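Local coordinates for CoA-binding domain-containing protein (Thermus thermophilus, PDB 1IUK) that is of unknown cellular function but probably binds coenzyme A through a Rossmann-like domain, at residues P88-L93 against P107-A112. Sequence-based numbering, arbitrary orientation.
Sequences PEVLAL and PEFEKA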
ATOM      1  N   PRO A  88       0.282  14.753  -3.264  1.00 18.68           N
ATOM      2  CA  PRO A  88       1.397  15.478  -2.641  1.00 18.67           C
ATOM      3  C   PRO A  88       2.142  14.676  -1.573  1.00 20.74           C
ATOM      4  O   PRO A  88       3.375  14.626  -1.576  1.00 18.12           O
ATOM      5  CB  PRO A  88       0.738  16.724  -2.056  1.00 18.17           C
ATOM      6  CG  PRO A  88      -0.506  16.900  -2.847  1.00 17.30           C
ATOM      7  CD  PRO A  88      -0.975  15.520  -3.203  1.00 19.40           C
ATOM      8  N   GLU A  89       1.401  14.061  -0.650  1.00 21.64           N
ATOM      9  CA  GLU A  89       2.039  13.268   0.403  1.00 22.48           C
ATOM     10  C   GLU A  89       2.648  11.969  -0.154  1.00 19.53           C
ATOM     11  O   GLU A  89       3.629  11.452   0.384  1.00 17.40           O
ATOM     12  CB  GLU A  89       1.037  12.964   1.522  1.00 23.19           C
ATOM     13  CG  GLU A  89      -0.108  12.061   1.122  1.00 34.40           C
ATOM     14  CD  GLU A  89      -0.814  11.433   2.323  1.00 40.79           C
ATOM     15  OE1 GLU A  89      -0.360  11.635   3.472  1.00 43.64           O
ATOM     16  OE2 GLU A  89      -1.827  10.733   2.119  1.00 42.94           O
ATOM     17  N   VAL A  90       2.066  11.452  -1.232  1.00 20.08           N
ATOM     18  CA  VAL A  90       2.578  10.232  -1.858  1.00 20.94           C
ATOM     19  C   VAL A  90       3.930  10.548  -2.499  1.00 20.86           C
ATOM     20  O   VAL A  90       4.930   9.879  -2.238  1.00 19.78           O
ATOM     21  CB  VAL A  90       1.589   9.691  -2.942  1.00 23.20           C
ATOM     22  CG1 VAL A  90       2.268   8.636  -3.808  1.00 23.23           C
ATOM     23  CG2 VAL A  90       0.353   9.083  -2.264  1.00 18.64           C
ATOM     24  N   LEU A  91       3.963  11.587  -3.325  1.00 20.60           N
ATOM     25  CA  LEU A  91       5.201  11.986  -3.982  1.00 17.68           C
ATOM     26  C   LEU A  91       6.278  12.362  -2.971  1.00 17.30           C
ATOM     27  O   LEU A  91       7.455  12.111  -3.198  1.00 18.25           O
ATOM     28  CB  LEU A  91       4.926  13.146  -4.933  1.00 18.13           C
ATOM     29  CG  LEU A  91       4.073  12.757  -6.150  1.00 17.02           C
ATOM     30  CD1 LEU A  91       3.641  14.015  -6.882  1.00 18.09           C
ATOM     31  CD2 LEU A  91       4.858  11.838  -7.079  1.00 17.94           C
ATOM     32  N   ALA A  92       5.876  12.944  -1.844  1.00 16.73           N
ATOM     33  CA  ALA A  92       6.825  13.342  -0.805  1.00 18.82           C
ATOM     34  C   ALA A  92       7.449  12.145  -0.094  1.00 21.54           C
ATOM     35  O   ALA A  92       8.647  12.131   0.200  1.00 19.88           O
ATOM     36  CB  ALA A  92       6.133  14.226   0.209  1.00 20.14           C
ATOM     37  N   LEU A  93       6.621  11.145   0.197  1.00 21.38           N
ATOM     38  CA  LEU A  93       7.093   9.945   0.870  1.00 19.03           C
ATOM     39  C   LEU A  93       7.994   9.143  -0.062  1.00 20.10           C
ATOM     40  O   LEU A  93       8.962   8.515   0.386  1.00 19.67           O
ATOM     41  CB  LEU A  93       5.899   9.079   1.288  1.00 21.83           C
ATOM     42  CG  LEU A  93       6.183   7.649   1.771  1.00 20.55           C
ATOM     43  CD1 LEU A  93       6.463   7.667   3.267  1.00 20.01           C
ATOM     44  CD2 LEU A  93       4.985   6.755   1.457  1.00 17.86           C
ATOM     45  N   PRO A 107      -5.906   7.400 -14.012  1.00 30.46           N
ATOM     46  CA  PRO A 107      -4.995   7.836 -15.071  1.00 31.51           C
ATOM     47  C   PRO A 107      -4.028   8.952 -14.691  1.00 29.69           C
ATOM     48  O   PRO A 107      -2.811   8.786 -14.801  1.00 27.49           O
ATOM     49  CB  PRO A 107      -5.940   8.253 -16.186  1.00 33.78           C
ATOM     50  CG  PRO A 107      -7.087   7.322 -16.028  1.00 33.44           C
ATOM     51  CD  PRO A 107      -7.244   7.094 -14.551  1.00 30.77           C
ATOM     52  N   GLU A 108      -4.566  10.087 -14.252  1.00 29.56           N
ATOM     53  CA  GLU A 108      -3.708  11.200 -13.892  1.00 29.47           C
ATOM     54  C   GLU A 108      -2.813  10.835 -12.719  1.00 29.04           C
ATOM     55  O   GLU A 108      -1.607  11.082 -12.748  1.00 30.37           O
ATOM     56  CB  GLU A 108      -4.537  12.444 -13.543  1.00 32.09           C
ATOM     57  CG  GLU A 108      -3.763  13.473 -12.717  1.00 36.01           C
ATOM     58  CD  GLU A 108      -4.218  14.902 -12.942  1.00 38.96           C
ATOM     59  OE1 GLU A 108      -5.418  15.109 -13.222  1.00 39.34           O
ATOM     60  OE2 GLU A 108      -3.374  15.821 -12.832  1.00 39.93           O
ATOM     61  N   PHE A 109      -3.404  10.251 -11.681  1.00 26.85           N
ATOM     62  CA  PHE A 109      -2.641   9.868 -10.500  1.00 23.10           C
ATOM     63  C   PHE A 109      -1.534   8.894 -10.877  1.00 21.35           C
ATOM     64  O   PHE A 109      -0.403   9.009 -10.405  1.00 21.37           O
ATOM     65  CB  PHE A 109      -3.574   9.229  -9.468  1.00 22.27           C
ATOM     66  CG  PHE A 109      -2.897   8.844  -8.186  1.00 20.29           C
ATOM     67  CD1 PHE A 109      -2.690   9.789  -7.182  1.00 18.25           C
ATOM     68  CD2 PHE A 109      -2.473   7.526  -7.973  1.00 18.37           C
ATOM     69  CE1 PHE A 109      -2.069   9.434  -5.978  1.00 19.81           C
ATOM     70  CE2 PHE A 109      -1.850   7.163  -6.775  1.00 11.94           C
ATOM     71  CZ  PHE A 109      -1.647   8.115  -5.775  1.00 17.97           C
ATOM     72  N   GLU A 110      -1.865   7.940 -11.738  1.00 21.92           N
ATOM     73  CA  GLU A 110      -0.899   6.938 -12.166  1.00 22.80           C
ATOM     74  C   GLU A 110       0.180   7.552 -13.037  1.00 24.73           C
ATOM     75  O   GLU A 110       1.355   7.201 -12.922  1.00 26.44           O
ATOM     76  CB  GLU A 110      -1.617   5.820 -12.915  1.00 23.01           C
ATOM     77  CG  GLU A 110      -2.527   4.986 -12.006  1.00 25.24           C
ATOM     78  CD  GLU A 110      -3.372   3.999 -12.775  1.00 23.35           C
ATOM     79  OE1 GLU A 110      -2.803   3.284 -13.627  1.00 28.69           O
ATOM     80  OE2 GLU A 110      -4.598   3.940 -12.538  1.00 22.92           O
ATOM     81  N   LYS A 111      -0.221   8.479 -13.902  1.00 27.42           N
ATOM     82  CA  LYS A 111       0.726   9.149 -14.780  1.00 27.76           C
ATOM     83  C   LYS A 111       1.690   9.996 -13.962  1.00 26.33           C
ATOM     84  O   LYS A 111       2.878  10.037 -14.265  1.00 27.30           O
ATOM     85  CB  LYS A 111       0.000  10.033 -15.797  1.00 31.41           C
ATOM     86  CG  LYS A 111       0.944  10.784 -16.747  1.00 39.19           C
ATOM     87  CD  LYS A 111       0.377  12.151 -17.163  1.00 42.73           C
ATOM     88  CE  LYS A 111       1.179  12.782 -18.305  1.00 45.48           C
ATOM     89  NZ  LYS A 111       1.623  11.772 -19.318  1.00 45.36           N
ATOM     90  N   ALA A 112       1.190  10.662 -12.924  1.00 23.26           N
ATOM     91  CA  ALA A 112       2.052  11.497 -12.090  1.00 22.70           C
ATOM     92  C   ALA A 112       3.116  10.677 -11.378  1.00 22.60           C
ATOM     93  O   ALA A 112       4.255  11.123 -11.214  1.00 21.57           O
ATOM     94  CB  ALA A 112       1.228  12.270 -11.069  1.00 21.81           C
TER
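Val90 meets Phe109 methyl to ring edge: CG2 of the valine lies 4.2 Å from CZ of the phenylalanine, near the plane of the ring and away from either face. The two side chains come from opposite directions and bridge backbones whose CA atoms, in Val90 and Phe109, are 10.1 Å apart. The phenylalanine does most of the reaching. Its CG stands anti to the backbone N (chi1 -178°), which carries the ring out towards helix 87-93 although the CB itself does not point there. In Val90 the bond to CB already faces the other helix, and with CG1 anti to N (chi1 166°) the CG2 branch, beside N, makes the closest approach. Helices 87-93 and 107-115 are successive helices of the Rossmann-like fold, linked through strand 98-100 of the five-stranded parallel sheet; segments 88-93 and 107-112 bury only 119 Å² between them, both sides summed, and touch through the ends of a few side chains. Leu87 and Leu113 add to the apolar interface, while Phe109 also rests on Leu100 of the linking strand. Towards the partly exposed side, Leu91 extends its branched end to the other helix, where CD2 comes within 4.2 Å of Ala112 O. The Ala112 methyl is directed at helix 87-93 and touches Leu87. No hydrogen bond crosses between 88-93 and 107-112.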